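Long-range contacts in Iron(III) ABC transporter, periplasmic iron-compound-binding protein (PDB 5GGY), which probably captures iron(III) hydroxamate siderophores such as the ferric complex of desferal in the periplasm and delivers them to an ABC transporter for uptake: residues Ala40-Ser45 with Gly63-Pro68; Val20-Asp25 with Asp79-Ala84; Tyr176-Thr181 with Gln197-Trp202; Leu26-Leu31 with Ala261-Tyr266. One frame throughout, in Å; residues are numbered along the deposited sequence.

Interaction 1. Residues Ala40-Ser45 with Gly63-Pro68; sequences APELSS and GTRTEP
The guanidinium of Arg65 takes Glu42 OE1 at its edge, almost in its own plane, while making a cation-pi contact with Trp24 of helix 24-32. The carboxylate of Glu42 is turned 63° from the guanidinium, and Arg65 NE reaches Glu42 OE1 from above the carboxylate plane at 2.8 Å, forming a salt bridge. The backbone Arg65 N supplies a second, straighter bond to the same OE1 (3.0 Å, 168°), this time on its anti side. Glu42 reaches this far because its chain runs extended beyond CG, crossing the Arg65 side chain at about a right angle; the bend of Arg65 at chi3 (-72°) brings NE round to meet it. The backbones are tied as well, Glu42 N donating to Gly63 O at 3.0 Å. Pro41 CG fills in against Arg65 CG, 3.6 Å away, and Thr64 CA lies 3.6 Å from Glu42 CG. One carboxylate oxygen thus gathers two N-H donors of the same residue, the charged Arg65 NE and the backbone Arg65 N, an arrangement consistent with an ionised Glu42 that fastens the loop after strand 60-61 to the start of helix 43-49.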
loop_
_atom_site.group_PDB
_atom_site.type_symbol
_atom_site.label_atom_id
_atom_site.label_comp_id
_atom_site.label_asym_id
_atom_site.label_seq_id
_atom_site.Cartn_x
_atom_site.Cartn_y
_atom_site.Cartn_z
ATOM N N ALA A 40 7.660 -21.665 -16.740
ATOM C CA ALA A 40 8.438 -20.562 -16.184
ATOM C C ALA A 40 9.898 -20.700 -16.608
ATOM O O ALA A 40 10.352 -21.807 -16.899
ATOM C CB ALA A 40 8.310 -20.532 -14.663
ATOM N N PRO A 41 10.636 -19.577 -16.662
ATOM C CA PRO A 41 12.010 -19.623 -17.174
ATOM C C PRO A 41 13.086 -19.811 -16.101
ATOM O O PRO A 41 12.918 -19.343 -14.973
ATOM C CB PRO A 41 12.161 -18.258 -17.840
ATOM C CG PRO A 41 11.335 -17.355 -16.978
ATOM C CD PRO A 41 10.182 -18.190 -16.453
ATOM N N GLU A 42 14.169 -20.497 -16.469
ATOM C CA GLU A 42 15.375 -20.635 -15.642
ATOM C C GLU A 42 15.099 -20.955 -14.172
ATOM O O GLU A 42 15.513 -20.220 -13.276
ATOM C CB GLU A 42 16.214 -19.359 -15.738
ATOM C CG GLU A 42 16.649 -19.013 -17.155
ATOM C CD GLU A 42 17.363 -17.677 -17.240
ATOM O OE1 GLU A 42 16.786 -16.732 -17.817
ATOM O OE2 GLU A 42 18.500 -17.572 -16.733
ATOM N N LEU A 43 14.410 -22.064 -13.932
ATOM C CA LEU A 43 13.977 -22.416 -12.585
ATOM C C LEU A 43 15.126 -22.747 -11.634
ATOM O O LEU A 43 15.060 -22.423 -10.446
ATOM C CB LEU A 43 13.000 -23.592 -12.641
ATOM C CG LEU A 43 11.672 -23.286 -13.336
ATOM C CD1 LEU A 43 10.672 -24.409 -13.117
ATOM C CD2 LEU A 43 11.112 -21.964 -12.845
ATOM N N SER A 44 16.171 -23.395 -12.141
ATOM C CA SER A 44 17.295 -23.766 -11.289
ATOM C C SER A 44 18.111 -22.534 -10.914
ATOM O O SER A 44 18.733 -22.491 -9.857
ATOM C CB SER A 44 18.182 -24.805 -11.976
ATOM O OG SER A 44 18.724 -24.291 -13.181
ATOM N N SER A 45 18.098 -21.534 -11.790
ATOM C CA SER A 45 18.771 -20.263 -11.530
ATOM C C SER A 45 17.917 -19.382 -10.634
ATOM O O SER A 45 18.426 -18.558 -9.879
ATOM C CB SER A 45 19.081 -19.540 -12.840
ATOM O OG SER A 45 20.475 -19.411 -13.015
ATOM N N GLY A 63 12.806 -22.525 -20.848
ATOM C CA GLY A 63 13.960 -21.848 -21.416
ATOM C C GLY A 63 14.386 -20.626 -20.625
ATOM O O GLY A 63 14.048 -20.495 -19.450
ATOM N N THR A 64 15.131 -19.730 -21.264
ATOM C CA THR A 64 15.604 -18.522 -20.600
ATOM C C THR A 64 14.651 -17.355 -20.837
ATOM O O THR A 64 13.820 -17.390 -21.743
ATOM C CB THR A 64 17.018 -18.130 -21.072
ATOM O OG1 THR A 64 16.983 -17.775 -22.460
ATOM C CG2 THR A 64 17.990 -19.284 -20.871
ATOM N N ARG A 65 14.780 -16.321 -20.012
ATOM C CA ARG A 65 13.903 -15.154 -20.075
ATOM C C ARG A 65 14.046 -14.385 -21.387
ATOM O O ARG A 65 13.092 -13.775 -21.867
ATOM C CB ARG A 65 14.184 -14.220 -18.895
ATOM C CG ARG A 65 13.879 -14.829 -17.535
ATOM C CD ARG A 65 14.623 -14.110 -16.418
ATOM N NE ARG A 65 16.053 -14.400 -16.445
ATOM C CZ ARG A 65 16.950 -13.818 -15.657
ATOM N NH1 ARG A 65 16.567 -12.906 -14.775
ATOM N NH2 ARG A 65 18.232 -14.145 -15.753
ATOM N N THR A 66 15.246 -14.416 -21.957
ATOM C CA THR A 66 15.530 -13.694 -23.191
ATOM C C THR A 66 15.322 -14.567 -24.427
ATOM O O THR A 66 14.930 -14.070 -25.483
ATOM C CB THR A 66 16.968 -13.145 -23.196
ATOM O OG1 THR A 66 17.777 -13.928 -22.309
ATOM C CG2 THR A 66 16.985 -11.698 -22.730
ATOM N N GLU A 67 15.570 -15.866 -24.294
ATOM C CA GLU A 67 15.448 -16.776 -25.429
ATOM C C GLU A 67 14.672 -18.039 -25.054
ATOM O O GLU A 67 15.265 -19.106 -24.895
ATOM C CB GLU A 67 16.840 -17.143 -25.956
ATOM C CG GLU A 67 16.903 -17.384 -27.454
ATOM C CD GLU A 67 17.781 -16.379 -28.177
ATOM O OE1 GLU A 67 18.980 -16.669 -28.375
ATOM O OE2 GLU A 67 17.271 -15.301 -28.550
ATOM N N PRO A 68 13.342 -17.920 -24.909
ATOM C CA PRO A 68 12.498 -19.038 -24.469
ATOM C C PRO A 68 12.186 -20.050 -25.570
ATOM O O PRO A 68 12.169 -19.709 -26.752
ATOM C CB PRO A 68 11.219 -18.339 -24.007
ATOM C CG PRO A 68 11.135 -17.136 -24.872
ATOM C CD PRO A 68 12.558 -16.685 -25.096
HETATM O O HOH W 1 17.966 -14.797 -20.068
#

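Interaction 2. Residues Val20-Asp25 with Asp79-Ala84; sequences VVLNWD and DVILAA
Val20 and Val21 pair with Ile81 and Leu82 as parallel neighbours in the small sheet of the N-terminal part of this periplasmic binding protein, where strand 80-83 lies between strands 19-21 and 100-102. The ladder opens with two nearly straight bonds, Val20 N to Val80 O at 3.2 Å and Leu82 N to Val20 O at 2.9 Å. It frays at the next rung: Leu22 N to Leu82 O is weak, bent to 133°, as the chain leaves the strand toward helix 24-32.

Side chains alternate between the faces. Val21 and Leu82 share one face, Val21 CG2 lying 3.8 Å from Leu82 CB and also touching CD1, and Leu26 and Val30 of helix 24-32 cover Leu82 there. Val20 and Ile81 occupy the other face, packed on Ile73 of helix 70-75. Leu22, already beyond the strand, joins them. Its CG stands beside the backbone N, opposite the carbonyl carbon (chi1 -60°), which carries Leu22 CD1 over to Ile81 CG2 at 3.7 Å. In Ile81 the longer CG1 arm lies beside the backbone N, and CG2, anti to that N, is the branch Leu22 meets. The two side chains meet at a slant, and Leu22 CD1 also approaches Ala83 CB.

Past the strand end Asn23 faces Ala84. Its OD1 accepts from Gln87, while Asn23 ND2 makes a weak bond to Asp25 OD1 and comes within 3.5 Å of the Ala84 CB methyl.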
loop_
_atom_site.group_PDB
_atom_site.type_symbol
_atom_site.label_atom_id
_atom_site.label_comp_id
_atom_site.label_asym_id
_atom_site.label_seq_id
_atom_site.Cartn_x
_atom_site.Cartn_y
_atom_site.Cartn_z
ATOM N N VAL A 20 1.573 -19.597 -18.697
ATOM C CA VAL A 20 3.003 -19.648 -18.967
ATOM C C VAL A 20 3.609 -18.282 -18.665
ATOM O O VAL A 20 3.196 -17.271 -19.230
ATOM C CB VAL A 20 3.308 -20.049 -20.425
ATOM C CG1 VAL A 20 4.753 -19.710 -20.792
ATOM C CG2 VAL A 20 3.039 -21.529 -20.635
ATOM N N VAL A 21 4.580 -18.257 -17.760
ATOM C CA VAL A 21 5.246 -17.014 -17.396
ATOM C C VAL A 21 6.641 -16.967 -18.024
ATOM O O VAL A 21 7.299 -17.999 -18.171
ATOM C CB VAL A 21 5.322 -16.854 -15.858
ATOM C CG1 VAL A 21 6.760 -16.749 -15.376
ATOM C CG2 VAL A 21 4.516 -15.643 -15.422
ATOM N N LEU A 22 7.079 -15.774 -18.416
ATOM C CA LEU A 22 8.342 -15.636 -19.138
ATOM C C LEU A 22 9.394 -14.816 -18.399
ATOM O O LEU A 22 10.501 -14.634 -18.901
ATOM C CB LEU A 22 8.098 -15.011 -20.510
ATOM C CG LEU A 22 7.166 -15.795 -21.432
ATOM C CD1 LEU A 22 7.181 -15.186 -22.815
ATOM C CD2 LEU A 22 7.559 -17.263 -21.481
ATOM N N ASN A 23 9.057 -14.321 -17.215
ATOM C CA ASN A 23 10.019 -13.560 -16.428
ATOM C C ASN A 23 9.899 -13.867 -14.940
ATOM O O ASN A 23 8.858 -14.329 -14.474
ATOM C CB ASN A 23 9.848 -12.063 -16.678
ATOM C CG ASN A 23 11.156 -11.380 -17.019
ATOM O OD1 ASN A 23 12.063 -11.997 -17.578
ATOM N ND2 ASN A 23 11.261 -10.101 -16.684
ATOM N N TRP A 24 10.973 -13.611 -14.200
ATOM C CA TRP A 24 11.031 -13.959 -12.784
ATOM C C TRP A 24 10.134 -13.084 -11.915
ATOM O O TRP A 24 9.576 -13.561 -10.924
ATOM C CB TRP A 24 12.473 -13.881 -12.284
ATOM C CG TRP A 24 13.296 -15.056 -12.704
ATOM C CD1 TRP A 24 12.849 -16.185 -13.332
ATOM C CD2 TRP A 24 14.708 -15.226 -12.529
ATOM N NE1 TRP A 24 13.896 -17.046 -13.557
ATOM C CE2 TRP A 24 15.048 -16.481 -13.074
ATOM C CE3 TRP A 24 15.717 -14.441 -11.966
ATOM C CZ2 TRP A 24 16.353 -16.968 -13.070
ATOM C CZ3 TRP A 24 17.011 -14.926 -11.962
ATOM C CH2 TRP A 24 17.318 -16.177 -12.512
ATOM N N ASP A 25 9.998 -11.811 -12.276
ATOM C CA ASP A 25 9.145 -10.905 -11.517
ATOM C C ASP A 25 7.691 -11.347 -11.637
ATOM O O ASP A 25 6.970 -11.419 -10.645
ATOM C CB ASP A 25 9.323 -9.457 -11.990
ATOM C CG ASP A 25 8.994 -9.271 -13.459
ATOM O OD1 ASP A 25 9.031 -10.266 -14.211
ATOM O OD2 ASP A 25 8.698 -8.125 -13.861
ATOM N N ASP A 79 -3.289 -20.850 -21.676
ATOM C CA ASP A 79 -4.430 -20.012 -22.006
ATOM C C ASP A 79 -3.970 -18.562 -22.130
ATOM O O ASP A 79 -4.490 -17.797 -22.944
ATOM C CB ASP A 79 -5.523 -20.144 -20.940
ATOM C CG ASP A 79 -6.000 -21.574 -20.767
ATOM O OD1 ASP A 79 -6.300 -22.228 -21.785
ATOM O OD2 ASP A 79 -6.069 -22.044 -19.612
ATOM N N VAL A 80 -2.990 -18.197 -21.308
ATOM C CA VAL A 80 -2.375 -16.877 -21.354
ATOM C C VAL A 80 -0.868 -16.988 -21.191
ATOM O O VAL A 80 -0.368 -17.871 -20.493
ATOM C CB VAL A 80 -2.921 -15.933 -20.256
ATOM C CG1 VAL A 80 -4.213 -15.263 -20.708
ATOM C CG2 VAL A 80 -3.106 -16.682 -18.940
ATOM N N ILE A 81 -0.151 -16.090 -21.852
ATOM C CA ILE A 81 1.291 -15.984 -21.693
ATOM C C ILE A 81 1.635 -14.623 -21.103
ATOM O O ILE A 81 1.256 -13.589 -21.650
ATOM C CB ILE A 81 2.034 -16.171 -23.031
ATOM C CG1 ILE A 81 1.744 -17.557 -23.617
ATOM C CG2 ILE A 81 3.532 -15.972 -22.836
ATOM C CD1 ILE A 81 2.364 -17.789 -24.982
ATOM N N LEU A 82 2.340 -14.621 -19.977
ATOM C CA LEU A 82 2.701 -13.370 -19.321
ATOM C C LEU A 82 4.127 -12.967 -19.685
ATOM O O LEU A 82 5.077 -13.708 -19.433
ATOM C CB LEU A 82 2.547 -13.491 -17.803
ATOM C CG LEU A 82 1.209 -14.046 -17.297
ATOM C CD1 LEU A 82 1.096 -13.876 -15.792
ATOM C CD2 LEU A 82 0.023 -13.404 -18.002
ATOM N N ALA A 83 4.266 -11.792 -20.290
ATOM C CA ALA A 83 5.566 -11.319 -20.753
ATOM C C ALA A 83 5.932 -9.963 -20.152
ATOM O O ALA A 83 5.062 -9.167 -19.808
ATOM C CB ALA A 83 5.582 -11.243 -22.271
ATOM N N ALA A 84 7.230 -9.709 -20.029
ATOM C CA ALA A 84 7.716 -8.443 -19.493
ATOM C C ALA A 84 8.600 -7.724 -20.503
ATOM O O ALA A 84 8.629 -8.084 -21.682
ATOM C CB ALA A 84 8.479 -8.669 -18.194
#

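Interaction 3. Residues Tyr176-Thr181 with Gln197-Trp202; sequences YTENST and QPPKEW
Asn179 stands across the ring of Pro199 at about a right angle, Pro199 CB lying 3.6 Å from Asn179 CG, and its amide extends past the proline to grip the backbone of Lys200 twice. Asn179 ND2 gives the shorter and straighter bond, reaching Lys200 O at 2.7 Å (172°) with the acceptor in the amide plane. Asn179 OD1 accepts from Lys200 N at 3.2 Å, but there the donor sits above the carbonyl plane. With chi1 at 61°, CG projects between the backbone N and the carbonyl carbon, which turns the amide across the opposing loop.

Thr177 meets Gln197 at a similar right angle, Thr177 CG2 lying 3.6 Å from Gln197 CB, and the same methyl also brushes Lys200 CG. Glu178, by contrast, lies alongside Pro199 and points the same way, a loose apposition near the surface. Its backbone does the holding, Glu178 N donating to Gln197 O at 3.0 Å. The type I turn from Thr177 to Ser180 brings these residues to the partner loop, just before helix 181-188.

Strands 172-176, 192-193 and 204-208 belong to the mixed sheet of the C-terminal lobe, and the contact joins two loops at the ends of these strands. Asn179 is buried, and ND2 also donates to Asp110 O. By presenting donor and acceptor together, its amide engages both the N-H and the C=O of Lys200, the C=O more directly.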
loop_
_atom_site.group_PDB
_atom_site.type_symbol
_atom_site.label_atom_id
_atom_site.label_comp_id
_atom_site.label_asym_id
_atom_site.label_seq_id
_atom_site.Cartn_x
_atom_site.Cartn_y
_atom_site.Cartn_z
ATOM N N TYR A 176 22.026 0.932 -6.826
ATOM C CA TYR A 176 20.584 1.002 -7.041
ATOM C C TYR A 176 20.084 2.438 -6.936
ATOM O O TYR A 176 20.355 3.134 -5.959
ATOM C CB TYR A 176 19.846 0.085 -6.062
ATOM C CG TYR A 176 19.950 -1.362 -6.479
ATOM C CD1 TYR A 176 19.106 -1.883 -7.454
ATOM C CD2 TYR A 176 20.916 -2.195 -5.933
ATOM C CE1 TYR A 176 19.208 -3.198 -7.854
ATOM C CE2 TYR A 176 21.024 -3.512 -6.328
ATOM C CZ TYR A 176 20.170 -4.007 -7.288
ATOM O OH TYR A 176 20.274 -5.317 -7.686
ATOM N N THR A 177 19.355 2.867 -7.962
ATOM C CA THR A 177 18.995 4.268 -8.129
ATOM C C THR A 177 17.631 4.616 -7.533
ATOM O O THR A 177 16.991 3.786 -6.889
ATOM C CB THR A 177 19.000 4.653 -9.619
ATOM O OG1 THR A 177 17.922 3.994 -10.294
ATOM C CG2 THR A 177 20.318 4.245 -10.269
ATOM N N GLU A 178 17.199 5.852 -7.767
ATOM C CA GLU A 178 15.990 6.401 -7.153
ATOM C C GLU A 178 14.724 5.639 -7.538
ATOM O O GLU A 178 13.805 5.503 -6.732
ATOM C CB GLU A 178 15.834 7.877 -7.530
ATOM C CG GLU A 178 14.659 8.572 -6.867
ATOM C CD GLU A 178 14.479 9.999 -7.345
ATOM O OE1 GLU A 178 13.621 10.711 -6.780
ATOM O OE2 GLU A 178 15.193 10.409 -8.284
ATOM N N ASN A 179 14.683 5.139 -8.767
ATOM C CA ASN A 179 13.502 4.448 -9.268
ATOM C C ASN A 179 13.563 2.937 -9.059
ATOM O O ASN A 179 12.728 2.199 -9.579
ATOM C CB ASN A 179 13.309 4.751 -10.753
ATOM C CG ASN A 179 14.480 4.292 -11.596
ATOM O OD1 ASN A 179 15.608 4.199 -11.113
ATOM N ND2 ASN A 179 14.217 3.996 -12.864
ATOM N N SER A 180 14.553 2.481 -8.299
ATOM C CA SER A 180 14.723 1.053 -8.054
ATOM C C SER A 180 13.834 0.575 -6.910
ATOM O O SER A 180 13.258 1.376 -6.176
ATOM C CB SER A 180 16.186 0.729 -7.744
ATOM O OG SER A 180 16.599 1.334 -6.533
ATOM N N THR A 181 13.727 -0.742 -6.769
ATOM C CA THR A 181 12.964 -1.338 -5.677
ATOM C C THR A 181 13.696 -1.326 -4.322
ATOM O O THR A 181 13.043 -1.206 -3.284
ATOM C CB THR A 181 12.540 -2.792 -6.012
ATOM O OG1 THR A 181 13.679 -3.559 -6.417
ATOM C CG2 THR A 181 11.508 -2.799 -7.129
ATOM N N GLN A 197 21.195 8.255 -6.476
ATOM C CA GLN A 197 21.450 8.156 -7.909
ATOM C C GLN A 197 20.215 8.493 -8.742
ATOM O O GLN A 197 19.089 8.171 -8.354
ATOM C CB GLN A 197 21.942 6.750 -8.261
ATOM C CG GLN A 197 23.238 6.348 -7.572
ATOM C CD GLN A 197 24.438 7.130 -8.078
ATOM O OE1 GLN A 197 24.481 7.542 -9.236
ATOM N NE2 GLN A 197 25.421 7.338 -7.207
ATOM N N PRO A 198 20.429 9.141 -9.898
ATOM C CA PRO A 198 19.349 9.451 -10.839
ATOM C C PRO A 198 18.705 8.184 -11.392
ATOM O O PRO A 198 19.367 7.151 -11.444
ATOM C CB PRO A 198 20.061 10.237 -11.946
ATOM C CG PRO A 198 21.490 9.827 -11.849
ATOM C CD PRO A 198 21.736 9.614 -10.388
ATOM N N PRO A 199 17.431 8.266 -11.809
ATOM C CA PRO A 199 16.703 7.094 -12.308
ATOM C C PRO A 199 17.351 6.479 -13.548
ATOM O O PRO A 199 17.816 7.197 -14.433
ATOM C CB PRO A 199 15.317 7.655 -12.638
ATOM C CG PRO A 199 15.529 9.119 -12.831
ATOM C CD PRO A 199 16.618 9.492 -11.877
ATOM N N LYS A 200 17.385 5.151 -13.592
ATOM C CA LYS A 200 17.996 4.423 -14.696
ATOM C C LYS A 200 17.136 3.225 -15.071
ATOM O O LYS A 200 16.143 2.932 -14.402
ATOM C CB LYS A 200 19.409 3.962 -14.319
ATOM C CG LYS A 200 20.408 5.086 -14.107
ATOM C CD LYS A 200 21.232 5.338 -15.359
ATOM C CE LYS A 200 21.573 6.811 -15.506
ATOM N NZ LYS A 200 22.496 7.037 -16.646
ATOM N N GLU A 201 17.508 2.542 -16.146
ATOM C CA GLU A 201 16.862 1.286 -16.490
ATOM C C GLU A 201 17.267 0.236 -15.462
ATOM O O GLU A 201 18.420 0.213 -15.019
ATOM C CB GLU A 201 17.239 0.835 -17.900
ATOM C CG GLU A 201 16.440 -0.369 -18.391
ATOM C CD GLU A 201 16.928 -0.894 -19.729
ATOM O OE1 GLU A 201 17.980 -0.422 -20.211
ATOM O OE2 GLU A 201 16.259 -1.783 -20.299
ATOM N N TRP A 202 16.308 -0.605 -15.070
ATOM C CA TRP A 202 16.491 -1.628 -14.034
ATOM C C TRP A 202 16.805 -1.037 -12.660
ATOM O O TRP A 202 17.055 -1.776 -11.705
ATOM C CB TRP A 202 17.595 -2.616 -14.429
ATOM C CG TRP A 202 17.312 -3.353 -15.694
ATOM C CD1 TRP A 202 17.924 -3.179 -16.898
ATOM C CD2 TRP A 202 16.333 -4.380 -15.884
ATOM N NE1 TRP A 202 17.390 -4.039 -17.829
ATOM C CE2 TRP A 202 16.411 -4.787 -17.230
ATOM C CE3 TRP A 202 15.400 -4.997 -15.045
ATOM C CZ2 TRP A 202 15.590 -5.781 -17.757
ATOM C CZ3 TRP A 202 14.587 -5.983 -15.570
ATOM C CH2 TRP A 202 14.686 -6.366 -16.912
HETATM O O HOH W 2 15.392 -2.351 -8.773
#

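Interaction 4. Residues Leu26-Leu31 with Ala261-Tyr266; sequences LLEQVL and AMSLRY
Glu28 and Gln29 carry this contact, sending their polar ends from helix 24-32 to backbone N-H groups at the start of helix 262-276. The close part centres on Glu28. Its CG lies opposite the backbone N (chi1 165°) and the chain continues extended, so the carboxylate reaches straight across to the first turn. Glu28 OE1 stands 2.7 Å from Ser263 N, although the bond is bent and weak, and 3.1 Å from Met262 N. Glu28 OE2 rests 3.3 Å from Ser263 CB and takes its firmer bond from Gly260 N, just ahead of the segment.

Gln29 approaches differently. Bent at chi2 (-74°), it curls toward Ala261, whose N donates to Gln29 OE1 at 3.1 Å and 165°, coming from above the carbonyl plane. The other end of this amide, NE2, donates to Ala116 O of helix 112-126, so the group bridges two neighbours, and Phe120 of that helix covers both Gln29 and Ala261. The Met262 side chain turns instead into the buried packing against Met140 of helix 130-154.

The packing is looser farther along, where the partly exposed Tyr266 turns its CB toward helix 24-32 and its hydroxyl bonds Glu32 OE1, just past residues 26-31.

A buried carboxylate beside the opening N-H groups of a helix is a familiar arrangement, in which the positive end of the helix dipole would favour the ionised acid. Here it joins the first helix of the modelled chain to its last, 262-276.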
loop_
_atom_site.group_PDB
_atom_site.type_symbol
_atom_site.label_atom_id
_atom_site.label_comp_id
_atom_site.label_asym_id
_atom_site.label_seq_id
_atom_site.Cartn_x
_atom_site.Cartn_y
_atom_site.Cartn_z
ATOM N N LEU A 26 7.281 -11.668 -12.861
ATOM C CA LEU A 26 5.940 -12.172 -13.130
ATOM C C LEU A 26 5.731 -13.544 -12.507
ATOM O O LEU A 26 4.631 -13.868 -12.058
ATOM C CB LEU A 26 5.687 -12.245 -14.635
ATOM C CG LEU A 26 5.611 -10.909 -15.370
ATOM C CD1 LEU A 26 5.381 -11.119 -16.861
ATOM C CD2 LEU A 26 4.520 -10.028 -14.766
ATOM N N LEU A 27 6.787 -14.350 -12.495
ATOM C CA LEU A 27 6.739 -15.661 -11.860
ATOM C C LEU A 27 6.443 -15.508 -10.377
ATOM O O LEU A 27 5.656 -16.264 -9.814
ATOM C CB LEU A 27 8.054 -16.415 -12.063
ATOM C CG LEU A 27 8.157 -17.789 -11.394
ATOM C CD1 LEU A 27 6.978 -18.680 -11.764
ATOM C CD2 LEU A 27 9.469 -18.464 -11.759
ATOM N N GLU A 28 7.083 -14.524 -9.753
ATOM C CA GLU A 28 6.839 -14.218 -8.348
ATOM C C GLU A 28 5.397 -13.768 -8.126
ATOM O O GLU A 28 4.729 -14.235 -7.202
ATOM C CB GLU A 28 7.803 -13.134 -7.858
ATOM C CG GLU A 28 7.394 -12.501 -6.533
ATOM C CD GLU A 28 8.141 -11.215 -6.249
ATOM O OE1 GLU A 28 7.579 -10.341 -5.556
ATOM O OE2 GLU A 28 9.294 -11.083 -6.713
ATOM N N GLN A 29 4.926 -12.867 -8.986
ATOM C CA GLN A 29 3.586 -12.299 -8.873
ATOM C C GLN A 29 2.490 -13.361 -8.862
ATOM O O GLN A 29 1.631 -13.358 -7.981
ATOM C CB GLN A 29 3.324 -11.313 -10.017
ATOM C CG GLN A 29 4.271 -10.117 -10.079
ATOM C CD GLN A 29 3.999 -9.069 -9.012
ATOM O OE1 GLN A 29 3.913 -9.378 -7.823
ATOM N NE2 GLN A 29 3.866 -7.817 -9.437
ATOM N N VAL A 30 2.516 -14.267 -9.836
ATOM C CA VAL A 30 1.467 -15.278 -9.945
ATOM C C VAL A 30 1.532 -16.289 -8.803
ATOM O O VAL A 30 0.501 -16.780 -8.346
ATOM C CB VAL A 30 1.528 -16.034 -11.296
ATOM C CG1 VAL A 30 1.097 -15.126 -12.433
ATOM C CG2 VAL A 30 2.918 -16.597 -11.547
ATOM N N LEU A 31 2.738 -16.594 -8.337
ATOM C CA LEU A 31 2.905 -17.536 -7.235
ATOM C C LEU A 31 2.336 -16.972 -5.939
ATOM O O LEU A 31 1.673 -17.685 -5.184
ATOM C CB LEU A 31 4.380 -17.899 -7.044
ATOM C CG LEU A 31 5.005 -18.842 -8.074
ATOM C CD1 LEU A 31 6.456 -19.128 -7.720
ATOM C CD2 LEU A 31 4.208 -20.132 -8.177
ATOM N N ALA A 261 5.715 -7.409 -6.322
ATOM C CA ALA A 261 5.255 -6.692 -5.136
ATOM C C ALA A 261 5.826 -7.260 -3.842
ATOM O O ALA A 261 6.233 -6.509 -2.959
ATOM C CB ALA A 261 3.733 -6.701 -5.074
ATOM N N MET A 262 5.853 -8.583 -3.728
ATOM C CA MET A 262 6.269 -9.221 -2.484
ATOM C C MET A 262 7.785 -9.254 -2.329
ATOM O O MET A 262 8.293 -9.505 -1.233
ATOM C CB MET A 262 5.693 -10.638 -2.392
ATOM C CG MET A 262 4.185 -10.679 -2.158
ATOM S SD MET A 262 3.650 -9.851 -0.645
ATOM C CE MET A 262 2.968 -8.334 -1.308
ATOM N N SER A 263 8.504 -8.991 -3.418
ATOM C CA SER A 263 9.957 -8.872 -3.361
ATOM C C SER A 263 10.343 -7.644 -2.545
ATOM O O SER A 263 11.448 -7.562 -2.014
ATOM C CB SER A 263 10.559 -8.786 -4.765
ATOM O OG SER A 263 10.270 -7.534 -5.364
ATOM N N LEU A 264 9.422 -6.688 -2.460
ATOM C CA LEU A 264 9.613 -5.497 -1.645
ATOM C C LEU A 264 9.618 -5.868 -0.165
ATOM O O LEU A 264 10.410 -5.339 0.617
ATOM C CB LEU A 264 8.518 -4.466 -1.932
ATOM C CG LEU A 264 8.328 -4.077 -3.400
ATOM C CD1 LEU A 264 7.109 -3.182 -3.563
ATOM C CD2 LEU A 264 9.575 -3.398 -3.944
ATOM N N ARG A 265 8.728 -6.785 0.207
ATOM C CA ARG A 265 8.649 -7.271 1.579
ATOM C C ARG A 265 9.883 -8.087 1.945
ATOM O O ARG A 265 10.441 -7.929 3.029
ATOM C CB ARG A 265 7.391 -8.120 1.783
ATOM C CG ARG A 265 7.242 -8.678 3.194
ATOM C CD ARG A 265 6.325 -9.897 3.234
ATOM N NE ARG A 265 6.365 -10.563 4.534
ATOM C CZ ARG A 265 5.416 -10.467 5.460
ATOM N NH1 ARG A 265 4.332 -9.738 5.234
ATOM N NH2 ARG A 265 5.547 -11.107 6.613
ATOM N N TYR A 266 10.293 -8.966 1.036
ATOM C CA TYR A 266 11.461 -9.815 1.251
ATOM C C TYR A 266 12.731 -8.984 1.352
ATOM O O TYR A 266 13.576 -9.225 2.216
ATOM C CB TYR A 266 11.595 -10.837 0.120
ATOM C CG TYR A 266 10.391 -11.739 -0.038
ATOM C CD1 TYR A 266 9.934 -12.106 -1.297
ATOM C CD2 TYR A 266 9.717 -12.231 1.072
ATOM C CE1 TYR A 266 8.839 -12.931 -1.448
ATOM C CE2 TYR A 266 8.617 -13.060 0.931
ATOM C CZ TYR A 266 8.185 -13.405 -0.332
ATOM O OH TYR A 266 7.093 -14.229 -0.475
#

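In the fold
Helix 24-32 and the residues leading into it tie three of the contacts together. Interactions 1 and 2 lie 11 Å apart between centres and meet where Trp24 NE1 bonds Pro41 O (2.9 Å). Interactions 2 and 4, centres 13 Å apart, share that helix: Val21 CG1 touches Leu27 CB at 3.6 Å. Interaction 3 stands apart, 24 Å from interaction 2 and 25 Å from interaction 1 between centres, but Thr181 CB reaches Leu264 CD2 at 3.7 Å and so adjoins interaction 4. Interactions 1 and 2 belong to the N-terminal lobe and interaction 3 to the C-terminal one, with interaction 4 between them; as in relatives, the siderophore probably binds in the cleft between the lobes.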